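Local coordinates for protein histidinol-phosphate aminotransferase (Clostridium acetobutylicum, PDB 3FTB) that probably acts as a pyridoxal 5'-phosphate-dependent aminotransferase, consistent with a role as histidinol-phosphate aminotransferase, at residues Y126-E129 with N130-D134. Sequence-based numbering, arbitrary orientation.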
ATOM      1  N   TYR A 126       7.634  23.502  21.516  1.00 29.22           N
ATOM      2  CA  TYR A 126       8.742  23.986  20.700  1.00 36.25           C
ATOM      3  C   TYR A 126      10.110  23.616  21.262  1.00 38.74           C
ATOM      4  O   TYR A 126      10.367  23.780  22.459  1.00 42.45           O
ATOM      5  CB  TYR A 126       8.652  25.503  20.552  1.00 39.07           C
ATOM      6  CG  TYR A 126       7.532  25.980  19.646  1.00 46.28           C
ATOM      7  CD1 TYR A 126       6.223  26.033  20.098  1.00 46.54           C
ATOM      8  CD2 TYR A 126       7.792  26.380  18.341  1.00 48.31           C
ATOM      9  CE1 TYR A 126       5.199  26.466  19.280  1.00 51.47           C
ATOM     10  CE2 TYR A 126       6.776  26.818  17.513  1.00 55.24           C
ATOM     11  CZ  TYR A 126       5.479  26.861  17.986  1.00 59.72           C
ATOM     12  OH  TYR A 126       4.463  27.296  17.158  1.00 65.52           O
ATOM     13  N   LEU A 127      10.988  23.114  20.400  1.00 28.71           N
ATOM     14  CA  LEU A 127      12.400  23.028  20.748  1.00 28.75           C
ATOM     15  C   LEU A 127      12.896  24.425  21.075  1.00 41.28           C
ATOM     16  O   LEU A 127      12.463  25.411  20.460  1.00 40.78           O
ATOM     17  CB  LEU A 127      13.217  22.472  19.585  1.00 24.52           C
ATOM     18  CG  LEU A 127      12.829  21.140  18.952  1.00 21.75           C
ATOM     19  CD1 LEU A 127      13.755  20.879  17.778  1.00 23.37           C
ATOM     20  CD2 LEU A 127      12.899  20.018  19.969  1.00 26.86           C
ATOM     21  N   ASP A 128      13.818  24.515  22.026  1.00 42.26           N
ATOM     22  CA  ASP A 128      14.350  25.810  22.421  1.00 43.75           C
ATOM     23  C   ASP A 128      15.291  26.371  21.348  1.00 54.27           C
ATOM     24  O   ASP A 128      15.311  25.876  20.214  1.00 55.93           O
ATOM     25  CB  ASP A 128      15.032  25.718  23.784  1.00 35.94           C
ATOM     26  CG  ASP A 128      16.405  25.055  23.719  1.00 42.40           C
ATOM     27  OD1 ASP A 128      16.844  24.654  22.620  1.00 38.12           O
ATOM     28  OD2 ASP A 128      17.056  24.939  24.780  1.00 42.64           O
ATOM     29  N   GLU A 129      16.065  27.398  21.705  1.00 54.52           N
ATOM     30  CA  GLU A 129      16.977  28.045  20.756  1.00 40.83           C
ATOM     31  C   GLU A 129      18.096  27.112  20.285  1.00 31.33           C
ATOM     32  O   GLU A 129      18.646  27.281  19.198  1.00 36.82           O
ATOM     33  CB  GLU A 129      17.551  29.350  21.335  1.00 45.82           C
ATOM     34  CG  GLU A 129      18.016  29.259  22.802  1.00 64.89           C
ATOM     35  CD  GLU A 129      18.862  30.457  23.251  1.00 81.56           C
ATOM     36  OE1 GLU A 129      19.011  31.425  22.472  1.00 89.58           O
ATOM     37  OE2 GLU A 129      19.382  30.431  24.389  1.00 86.09           O
ATOM     38  N   ASN A 130      18.415  26.110  21.098  1.00 30.81           N
ATOM     39  CA  ASN A 130      19.505  25.194  20.786  1.00 33.46           C
ATOM     40  C   ASN A 130      19.034  23.920  20.082  1.00 41.18           C
ATOM     41  O   ASN A 130      19.821  22.997  19.858  1.00 45.47           O
ATOM     42  CB  ASN A 130      20.286  24.862  22.060  1.00 40.28           C
ATOM     43  CG  ASN A 130      20.906  26.103  22.709  1.00 41.13           C
ATOM     44  OD1 ASN A 130      21.428  26.985  22.026  1.00 37.95           O
ATOM     45  ND2 ASN A 130      20.851  26.166  24.035  1.00 46.04           N
ATOM     46  N   MET A 131      17.755  23.910  19.706  1.00 38.82           N
ATOM     47  CA  MET A 131      17.069  22.730  19.170  1.00 33.58           C
ATOM     48  C   MET A 131      17.037  21.586  20.197  1.00 37.86           C
ATOM     49  O   MET A 131      17.166  20.411  19.851  1.00 44.51           O
ATOM     50  CB  MET A 131      17.642  22.290  17.812  1.00 27.00           C
ATOM     51  CG  MET A 131      17.511  23.335  16.660  1.00 21.37           C
ATOM     52  SD  MET A 131      15.849  23.702  16.035  1.00 24.11           S
ATOM     53  CE  MET A 131      15.240  24.875  17.233  1.00 28.03           C
ATOM     54  N   CYS A 132      16.850  21.958  21.465  1.00 28.81           N
ATOM     55  CA  CYS A 132      16.650  21.010  22.561  1.00 23.03           C
ATOM     56  C   CYS A 132      15.184  20.897  22.939  1.00 25.52           C
ATOM     57  O   CYS A 132      14.471  21.899  22.998  1.00 33.07           O
ATOM     58  CB  CYS A 132      17.446  21.426  23.807  1.00 29.02           C
ATOM     59  SG  CYS A 132      19.231  21.356  23.585  1.00 38.86           S
ATOM     60  N   ILE A 133      14.747  19.671  23.204  1.00 29.99           N
ATOM     61  CA  ILE A 133      13.406  19.413  23.707  1.00 24.25           C
ATOM     62  C   ILE A 133      13.180  20.194  25.001  1.00 27.81           C
ATOM     63  O   ILE A 133      14.084  20.308  25.845  1.00 27.28           O
ATOM     64  CB  ILE A 133      13.190  17.890  23.956  1.00 43.60           C
ATOM     65  CG1 ILE A 133      13.213  17.121  22.636  1.00 43.40           C
ATOM     66  CG2 ILE A 133      11.881  17.617  24.691  1.00 35.93           C
ATOM     67  CD1 ILE A 133      13.347  15.646  22.816  1.00 39.36           C
ATOM     68  N   ASP A 134      11.980  20.744  25.148  1.00 29.87           N
ATOM     69  CA  ASP A 134      11.575  21.345  26.411  1.00 37.19           C
ATOM     70  C   ASP A 134      10.847  20.260  27.220  1.00 44.59           C
ATOM     71  O   ASP A 134       9.613  20.238  27.292  1.00 38.52           O
ATOM     72  CB  ASP A 134      10.662  22.543  26.145  1.00 34.29           C
ATOM     73  CG  ASP A 134      10.476  23.437  27.371  1.00 48.32           C
ATOM     74  OD1 ASP A 134      10.839  23.017  28.492  1.00 53.89           O
ATOM     75  OD2 ASP A 134       9.955  24.566  27.201  1.00 41.86           O
TER
HETATM   76  O   HOH W   1      10.079  20.813  23.302  1.00 31.97           O
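Asp128 and Met131 are the ends of a type I beta turn that reverses the chain between edge strand 121-126 of the seven-stranded mixed sheet and helix 135-141. The two halves, 126-129 and 130-134, run back on each other at 147°. Met131 N donates to Asp128 O at 3.2 Å, from well above the carbonyl plane, and closes the turn; just beyond it, Asp128 N gives a straighter bond to Cys132 O across the base of the reversal (2.9 Å, 165° at the hydrogen).

The Asp128 carboxylate adds a second set of bonds. A chi1 of 76° folds it back over its own main chain, bringing OD1 within reach of the amides that follow. There OD1 accepts from Asn130 N at 2.6 Å, which makes an Asx turn, and from Cys132 N, a further donor four residues on, at 2.9 Å. The two donors approach from opposite faces of the carboxylate, each well out of its plane, so one oxygen ties both amides together.

Apolar contacts lie on Leu127, buried just ahead of the turn, whose side chain also touches Pro106 and Ile104. Its CD1 meets Met131 SD at 3.9 Å, the two side chains crossing at about a right angle, while CD2 rests against Ile133 CG1 at 4.0 Å. Asn130 OD1 is hydrogen-bonded to Arg291, linking the turn to strand 289-293 of the other sheet.

Asp134 N-caps the following helix, with a weak bond from Asp137 N to its OD1; its own backbone N donates to a water 2.7 Å away, which in turn donates weakly to Tyr126 O.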